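Local coordinates for surface layer protein (Geobacillus stearothermophilus, PDB 4UID) that probably helps build the crystalline surface layer that coats the bacterial cell, this chain supplying domains 4 and 5 of the whole protein, at residues L10-D15 with L41-K46; A90-K95 with I103-K108. All coordinates share one frame; numbering follows the deposited sequence.

Interaction 1 of 2, residues L10-D15 with L41-K46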
ATOM      1  N   LEU A  10       0.347  22.112  12.721  1.00 60.54           N
ATOM      2  CA  LEU A  10       1.380  21.073  12.737  1.00 54.59           C
ATOM      3  C   LEU A  10       0.872  19.805  12.044  1.00 54.63           C
ATOM      4  O   LEU A  10       0.223  18.960  12.655  1.00 54.25           O
ATOM      5  CB  LEU A  10       1.890  20.790  14.161  1.00 49.01           C
ATOM      6  CG  LEU A  10       3.205  19.994  14.215  1.00 47.48           C
ATOM      7  CD1 LEU A  10       4.354  20.771  13.577  1.00 43.90           C
ATOM      8  CD2 LEU A  10       3.558  19.553  15.634  1.00 44.07           C
ATOM      9  N   LYS A  11       1.163  19.705  10.752  1.00 55.67           N
ATOM     10  CA  LYS A  11       0.711  18.593   9.918  1.00 53.43           C
ATOM     11  C   LYS A  11       1.898  17.845   9.340  1.00 49.41           C
ATOM     12  O   LYS A  11       2.970  18.409   9.147  1.00 47.51           O
ATOM     13  CB  LYS A  11      -0.146  19.107   8.765  1.00 57.17           C
ATOM     14  CG  LYS A  11      -1.597  19.382   9.108  1.00 68.53           C
ATOM     15  CD  LYS A  11      -2.331  19.918   7.884  1.00 77.03           C
ATOM     16  CE  LYS A  11      -3.839  19.711   7.991  1.00 82.40           C
ATOM     17  NZ  LYS A  11      -4.501  19.751   6.653  1.00 83.06           N
ATOM     18  N   LEU A  12       1.686  16.567   9.062  1.00 46.18           N
ATOM     19  CA  LEU A  12       2.616  15.778   8.283  1.00 43.67           C
ATOM     20  C   LEU A  12       2.249  15.889   6.801  1.00 44.15           C
ATOM     21  O   LEU A  12       1.069  15.767   6.444  1.00 44.95           O
ATOM     22  CB  LEU A  12       2.545  14.336   8.763  1.00 43.20           C
ATOM     23  CG  LEU A  12       3.209  13.210   7.985  1.00 42.76           C
ATOM     24  CD1 LEU A  12       4.731  13.341   7.949  1.00 41.62           C
ATOM     25  CD2 LEU A  12       2.767  11.916   8.642  1.00 43.25           C
ATOM     26  N   THR A  13       3.246  16.126   5.943  1.00 44.22           N
ATOM     27  CA  THR A  13       2.996  16.380   4.511  1.00 44.37           C
ATOM     28  C   THR A  13       4.001  15.779   3.532  1.00 43.12           C
ATOM     29  O   THR A  13       5.097  15.373   3.897  1.00 42.63           O
ATOM     30  CB  THR A  13       2.905  17.898   4.176  1.00 48.87           C
ATOM     31  OG1 THR A  13       4.124  18.565   4.542  1.00 50.40           O
ATOM     32  CG2 THR A  13       1.694  18.569   4.838  1.00 47.76           C
ATOM     33  N   LYS A  14       3.586  15.743   2.274  1.00 44.46           N
ATOM     34  CA  LYS A  14       4.434  15.471   1.129  1.00 47.21           C
ATOM     35  C   LYS A  14       3.683  16.163   0.006  1.00 51.38           C
ATOM     36  O   LYS A  14       2.501  15.865  -0.205  1.00 50.11           O
ATOM     37  CB  LYS A  14       4.524  13.963   0.864  1.00 47.27           C
ATOM     38  CG  LYS A  14       5.703  13.509   0.012  1.00 47.53           C
ATOM     39  CD  LYS A  14       5.719  11.991  -0.107  1.00 47.76           C
ATOM     40  CE  LYS A  14       6.895  11.473  -0.930  1.00 49.56           C
ATOM     41  NZ  LYS A  14       6.516  10.287  -1.769  1.00 48.21           N
ATOM     42  N   ASP A  15       4.345  17.116  -0.665  1.00 56.47           N
ATOM     43  CA  ASP A  15       3.807  17.811  -1.848  1.00 57.98           C
ATOM     44  C   ASP A  15       2.460  18.504  -1.518  1.00 59.49           C
ATOM     45  O   ASP A  15       1.452  18.345  -2.227  1.00 60.90           O
ATOM     46  CB  ASP A  15       3.745  16.818  -3.037  1.00 61.89           C
ATOM     47  CG  ASP A  15       3.021  17.371  -4.259  1.00 69.63           C
ATOM     48  OD1 ASP A  15       3.468  18.400  -4.814  1.00 75.60           O
ATOM     49  OD2 ASP A  15       2.002  16.761  -4.672  1.00 67.88           O
ATOM     50  N   LEU A  41       8.955  13.870   2.053  1.00 46.61           N
ATOM     51  CA  LEU A  41       8.150  13.761   3.275  1.00 42.89           C
ATOM     52  C   LEU A  41       8.669  14.659   4.392  1.00 40.84           C
ATOM     53  O   LEU A  41       9.833  14.581   4.809  1.00 41.71           O
ATOM     54  CB  LEU A  41       8.073  12.304   3.750  1.00 44.29           C
ATOM     55  CG  LEU A  41       7.166  11.951   4.938  1.00 42.79           C
ATOM     56  CD1 LEU A  41       5.713  11.907   4.515  1.00 42.88           C
ATOM     57  CD2 LEU A  41       7.554  10.595   5.485  1.00 44.48           C
ATOM     58  N   THR A  42       7.768  15.490   4.890  1.00 38.67           N
ATOM     59  CA  THR A  42       8.108  16.487   5.884  1.00 39.97           C
ATOM     60  C   THR A  42       6.992  16.708   6.929  1.00 41.09           C
ATOM     61  O   THR A  42       5.884  16.189   6.796  1.00 42.36           O
ATOM     62  CB  THR A  42       8.522  17.809   5.181  1.00 39.64           C
ATOM     63  OG1 THR A  42       9.164  18.663   6.119  1.00 40.46           O
ATOM     64  CG2 THR A  42       7.324  18.546   4.543  1.00 38.58           C
ATOM     65  N   LEU A  43       7.305  17.452   7.980  1.00 41.26           N
ATOM     66  CA  LEU A  43       6.284  18.123   8.776  1.00 41.76           C
ATOM     67  C   LEU A  43       6.265  19.596   8.371  1.00 46.82           C
ATOM     68  O   LEU A  43       7.332  20.208   8.177  1.00 49.89           O
ATOM     69  CB  LEU A  43       6.593  18.021  10.259  1.00 39.56           C
ATOM     70  CG  LEU A  43       6.817  16.609  10.768  1.00 41.02           C
ATOM     71  CD1 LEU A  43       8.050  16.561  11.666  1.00 41.00           C
ATOM     72  CD2 LEU A  43       5.561  16.048  11.437  1.00 40.11           C
ATOM     73  N   THR A  44       5.065  20.157   8.218  1.00 46.22           N
ATOM     74  CA  THR A  44       4.905  21.582   7.962  1.00 47.62           C
ATOM     75  C   THR A  44       4.417  22.204   9.271  1.00 49.71           C
ATOM     76  O   THR A  44       3.788  21.520  10.099  1.00 49.35           O
ATOM     77  CB  THR A  44       3.960  21.857   6.758  1.00 50.31           C
ATOM     78  OG1 THR A  44       4.329  21.016   5.663  1.00 54.17           O
ATOM     79  CG2 THR A  44       4.054  23.305   6.261  1.00 53.59           C
ATOM     80  N   ALA A  45       4.762  23.478   9.471  1.00 50.46           N
ATOM     81  CA  ALA A  45       4.367  24.250  10.654  1.00 48.72           C
ATOM     82  C   ALA A  45       4.170  25.732  10.323  1.00 49.14           C
ATOM     83  O   ALA A  45       4.994  26.361   9.636  1.00 49.06           O
ATOM     84  CB  ALA A  45       5.374  24.071  11.789  1.00 45.52           C
ATOM     85  N   LYS A  46       3.051  26.269  10.801  1.00 48.20           N
ATOM     86  CA  LYS A  46       2.751  27.687  10.703  1.00 44.10           C
ATOM     87  C   LYS A  46       2.589  28.246  12.103  1.00 44.33           C
ATOM     88  O   LYS A  46       2.274  27.501  13.046  1.00 43.47           O
ATOM     89  CB  LYS A  46       1.522  27.923   9.835  1.00 44.63           C
ATOM     90  CG  LYS A  46       1.889  28.104   8.372  1.00 48.07           C
ATOM     91  CD  LYS A  46       0.740  27.790   7.422  1.00 51.84           C
ATOM     92  CE  LYS A  46       1.280  27.190   6.125  1.00 54.43           C
ATOM     93  NZ  LYS A  46       0.246  27.015   5.070  1.00 55.98           N
TER

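Interaction 2 of 2, residues A90-K95 with I103-K108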
ATOM      1  N   ALA A  90       5.120   7.380  17.119  1.00 35.23           N
ATOM      2  CA  ALA A  90       6.104   8.363  17.522  1.00 36.74           C
ATOM      3  C   ALA A  90       5.445   9.704  17.860  1.00 37.84           C
ATOM      4  O   ALA A  90       4.468  10.105  17.216  1.00 38.86           O
ATOM      5  CB  ALA A  90       7.147   8.534  16.423  1.00 35.83           C
ATOM      6  N   LEU A  91       5.983  10.390  18.865  1.00 37.88           N
ATOM      7  CA  LEU A  91       5.583  11.753  19.145  1.00 37.44           C
ATOM      8  C   LEU A  91       6.594  12.714  18.588  1.00 38.09           C
ATOM      9  O   LEU A  91       7.775  12.675  18.908  1.00 40.28           O
ATOM     10  CB  LEU A  91       5.389  11.982  20.635  1.00 39.77           C
ATOM     11  CG  LEU A  91       4.148  11.330  21.233  1.00 41.56           C
ATOM     12  CD1 LEU A  91       4.343  11.248  22.738  1.00 44.68           C
ATOM     13  CD2 LEU A  91       2.886  12.102  20.875  1.00 41.88           C
ATOM     14  N   VAL A  92       6.097  13.583  17.733  1.00 40.86           N
ATOM     15  CA  VAL A  92       6.897  14.570  17.036  1.00 41.97           C
ATOM     16  C   VAL A  92       6.722  15.975  17.676  1.00 43.24           C
ATOM     17  O   VAL A  92       5.649  16.272  18.203  1.00 45.07           O
ATOM     18  CB  VAL A  92       6.566  14.459  15.527  1.00 41.19           C
ATOM     19  CG1 VAL A  92       6.094  15.764  14.896  1.00 40.49           C
ATOM     20  CG2 VAL A  92       7.733  13.821  14.788  1.00 42.38           C
ATOM     21  N   LYS A  93       7.781  16.800  17.654  1.00 43.72           N
ATOM     22  CA  LYS A  93       7.797  18.136  18.290  1.00 45.63           C
ATOM     23  C   LYS A  93       8.396  19.291  17.459  1.00 47.26           C
ATOM     24  O   LYS A  93       9.492  19.164  16.900  1.00 48.36           O
ATOM     25  CB  LYS A  93       8.511  18.064  19.633  1.00 47.42           C
ATOM     26  CG  LYS A  93       8.359  19.324  20.466  1.00 52.05           C
ATOM     27  CD  LYS A  93       8.459  18.998  21.942  1.00 56.06           C
ATOM     28  CE  LYS A  93       9.237  20.071  22.680  1.00 58.66           C
ATOM     29  NZ  LYS A  93       9.500  19.681  24.093  1.00 62.59           N
ATOM     30  N   VAL A  94       7.680  20.418  17.401  1.00 47.27           N
ATOM     31  CA  VAL A  94       8.203  21.652  16.777  1.00 48.88           C
ATOM     32  C   VAL A  94       8.599  22.668  17.863  1.00 48.53           C
ATOM     33  O   VAL A  94       7.942  22.733  18.911  1.00 46.00           O
ATOM     34  CB  VAL A  94       7.233  22.238  15.698  1.00 49.60           C
ATOM     35  CG1 VAL A  94       5.992  22.879  16.320  1.00 49.84           C
ATOM     36  CG2 VAL A  94       7.944  23.219  14.766  1.00 47.11           C
ATOM     37  N   LYS A  95       9.673  23.427  17.605  1.00 50.23           N
ATOM     38  CA  LYS A  95      10.229  24.422  18.550  1.00 56.24           C
ATOM     39  C   LYS A  95      10.449  25.816  17.963  1.00 56.99           C
ATOM     40  O   LYS A  95      11.119  25.976  16.941  1.00 57.94           O
ATOM     41  CB  LYS A  95      11.547  23.927  19.151  1.00 61.33           C
ATOM     42  CG  LYS A  95      11.446  23.435  20.590  1.00 64.89           C
ATOM     43  CD  LYS A  95      12.781  23.582  21.313  1.00 67.16           C
ATOM     44  CE  LYS A  95      13.076  25.034  21.670  1.00 65.06           C
ATOM     45  NZ  LYS A  95      14.484  25.403  21.358  1.00 65.67           N
ATOM     46  N   ILE A 103       2.649  16.424  18.071  1.00 46.89           N
ATOM     47  CA  ILE A 103       1.609  15.589  17.423  1.00 42.79           C
ATOM     48  C   ILE A 103       2.013  14.109  17.377  1.00 41.91           C
ATOM     49  O   ILE A 103       3.206  13.806  17.358  1.00 40.64           O
ATOM     50  CB  ILE A 103       1.134  16.110  16.022  1.00 40.93           C
ATOM     51  CG1 ILE A 103       2.282  16.151  14.998  1.00 40.37           C
ATOM     52  CG2 ILE A 103       0.401  17.447  16.152  1.00 39.73           C
ATOM     53  CD1 ILE A 103       1.881  16.417  13.552  1.00 37.78           C
ATOM     54  N   PRO A 104       1.022  13.183  17.392  1.00 41.61           N
ATOM     55  CA  PRO A 104       1.376  11.781  17.157  1.00 39.42           C
ATOM     56  C   PRO A 104       1.573  11.504  15.669  1.00 39.39           C
ATOM     57  O   PRO A 104       1.030  12.214  14.813  1.00 41.62           O
ATOM     58  CB  PRO A 104       0.169  10.996  17.689  1.00 38.28           C
ATOM     59  CG  PRO A 104      -0.761  12.003  18.281  1.00 38.96           C
ATOM     60  CD  PRO A 104      -0.420  13.326  17.670  1.00 39.63           C
ATOM     61  N   VAL A 105       2.397  10.504  15.379  1.00 38.29           N
ATOM     62  CA  VAL A 105       2.624  10.018  14.026  1.00 35.58           C
ATOM     63  C   VAL A 105       2.644   8.504  14.146  1.00 36.34           C
ATOM     64  O   VAL A 105       3.281   7.938  15.054  1.00 36.98           O
ATOM     65  CB  VAL A 105       3.960  10.496  13.408  1.00 35.34           C
ATOM     66  CG1 VAL A 105       3.949  10.322  11.899  1.00 34.75           C
ATOM     67  CG2 VAL A 105       4.257  11.951  13.731  1.00 36.31           C
ATOM     68  N   THR A 106       1.920   7.858  13.243  1.00 35.79           N
ATOM     69  CA  THR A 106       1.794   6.419  13.245  1.00 35.34           C
ATOM     70  C   THR A 106       2.479   5.910  11.997  1.00 33.37           C
ATOM     71  O   THR A 106       2.192   6.393  10.894  1.00 33.68           O
ATOM     72  CB  THR A 106       0.306   5.985  13.257  1.00 37.35           C
ATOM     73  OG1 THR A 106      -0.388   6.678  14.304  1.00 40.10           O
ATOM     74  CG2 THR A 106       0.163   4.484  13.495  1.00 37.47           C
ATOM     75  N   VAL A 107       3.397   4.959  12.188  1.00 30.87           N
ATOM     76  CA  VAL A 107       3.946   4.151  11.096  1.00 27.41           C
ATOM     77  C   VAL A 107       3.227   2.810  11.112  1.00 26.83           C
ATOM     78  O   VAL A 107       3.144   2.145  12.149  1.00 24.92           O
ATOM     79  CB  VAL A 107       5.448   3.914  11.261  1.00 27.33           C
ATOM     80  CG1 VAL A 107       5.992   3.141  10.076  1.00 25.94           C
ATOM     81  CG2 VAL A 107       6.191   5.230  11.441  1.00 27.25           C
ATOM     82  N   LYS A 108       2.680   2.422   9.970  1.00 28.59           N
ATOM     83  CA  LYS A 108       2.040   1.114   9.879  1.00 30.38           C
ATOM     84  C   LYS A 108       3.013   0.115   9.303  1.00 28.93           C
ATOM     85  O   LYS A 108       3.965   0.505   8.620  1.00 29.49           O
ATOM     86  CB  LYS A 108       0.743   1.192   9.085  1.00 32.91           C
ATOM     87  CG  LYS A 108      -0.383   1.886   9.857  1.00 35.34           C
ATOM     88  CD  LYS A 108      -1.584   2.138   8.960  1.00 36.98           C
ATOM     89  CE  LYS A 108      -2.899   1.974   9.707  1.00 38.08           C
ATOM     90  NZ  LYS A 108      -3.970   1.450   8.807  1.00 38.96           N
TER

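Interaction 1 of 2, residues L10-D15 with L41-K46
L12 and L41 meet at the apolar centre, CD1 of L12 lying 3.8 Å from CD1 of L41 as the two side chains cross obliquely. They sit on the inner face of an antiparallel sheet in the Ig-like (BIG2) β-sandwich, where strand 6-14 runs beside strand 41-48. With CG anti to the backbone N (chi1 169°), L12 swings its CD1 across toward the neighbouring strand, while its other flank rests on V19 and V105. Further along this face, L10 CD1 packs against A45 CB at 3.9 Å, and L43 CD2 comes near L12 CB. Cutting L41 back to an alanine is likely to leave L12 CD1 without its mate and open a gap beside V19.

The backbones bond through the pairs K11-T44 and T13-T42. T13 and T42 exchange two nearly straight bonds: T13 N to T42 O is 2.8 Å, T42 N to T13 O 2.9 Å. At K11 the grip is less even, since T44 N reaches K11 O at 2.9 Å whereas K11 N is 3.3 Å from T44 O. K14, on the leucine face, carries its side chain away from strand 41-48, and NZ hydrogen-bonds to I36 O.

The opposite face carries K11, T13, T42 and T44. The T13 and T42 side chains lie side by side, pointing the same way, with T42 CG2 against T13 OG1. T13 places its hydroxyl between backbone N and carbonyl carbon (chi1 59°), from where it faces T44 across the diagonal; the two side chains cross at about a right angle, and a single hydrogen bond joins T13 OG1 to T44 OG1 at 2.7 Å.

Interaction 2 of 2, residues A90-K95 with I103-K108
L91 covers one face of the P104 ring, its methyl CD2 standing over it, 4.0 Å from P104 CA and 4.3 Å from P104 CB. L91 and P104 form a non-hydrogen-bonded antiparallel pair, so the imide nitrogen, which has no proton to give, costs strand 88-96 no bond. The backbone bonds to that strand come from I103 and V105, the residues before and after the proline.

Four backbone bonds flank it. V92 N gives to I103 O at 2.9 Å along an almost straight path (170° at the hydrogen), and I103 N returns a bond to V92 O at 3.0 Å. Beyond the proline, A90 and V105 trade two more, with A90 N to V105 O and V105 N to A90 O both 2.8 Å.

On the other face of the sheet, that of A90, V92, I103 and V105, the side-chain packing is apolar. V92 and I103 lie side by side, pointing the same way, their CG1 atoms 3.8 Å apart; I103 turns CG1 inward between its own N and carbonyl carbon (chi1 61°). V105 crosses V92 at a slant, bringing its CG2 to 3.9 Å from V92 CB. This face looks onto the strands opposite: L10 touches I103, L12 touches V105 and L43 touches V92. On its other edge strand 88-96 bonds to strand 65-68, through K93 with E67 and K95 with T65.

Strands 88-96 and 99-107 make a β-hairpin, the C-terminal hairpin of a bacterial Ig-like (BIG2) β-sandwich domain.

Interactions 1 and 2 belong to the same Ig-like domain, the first of the two in this chain, and lie in the two sheets that face each other across its core, with centres about 11 Å apart. They come in series: strands 6-14 and 41-48 come first in the chain, and the hairpin of strands 88-96 and 99-107 follows, forming the other side of the sandwich. The leucines of interaction 1 reach the valines of interaction 2 directly, L12 CD2 being 3.8 Å from V105 CG1 and L10 CD1 3.8 Å from V94 CG1. Shared hydrophobic packing thus joins the first and last strands of this domain into one compact module of the surface-layer protein.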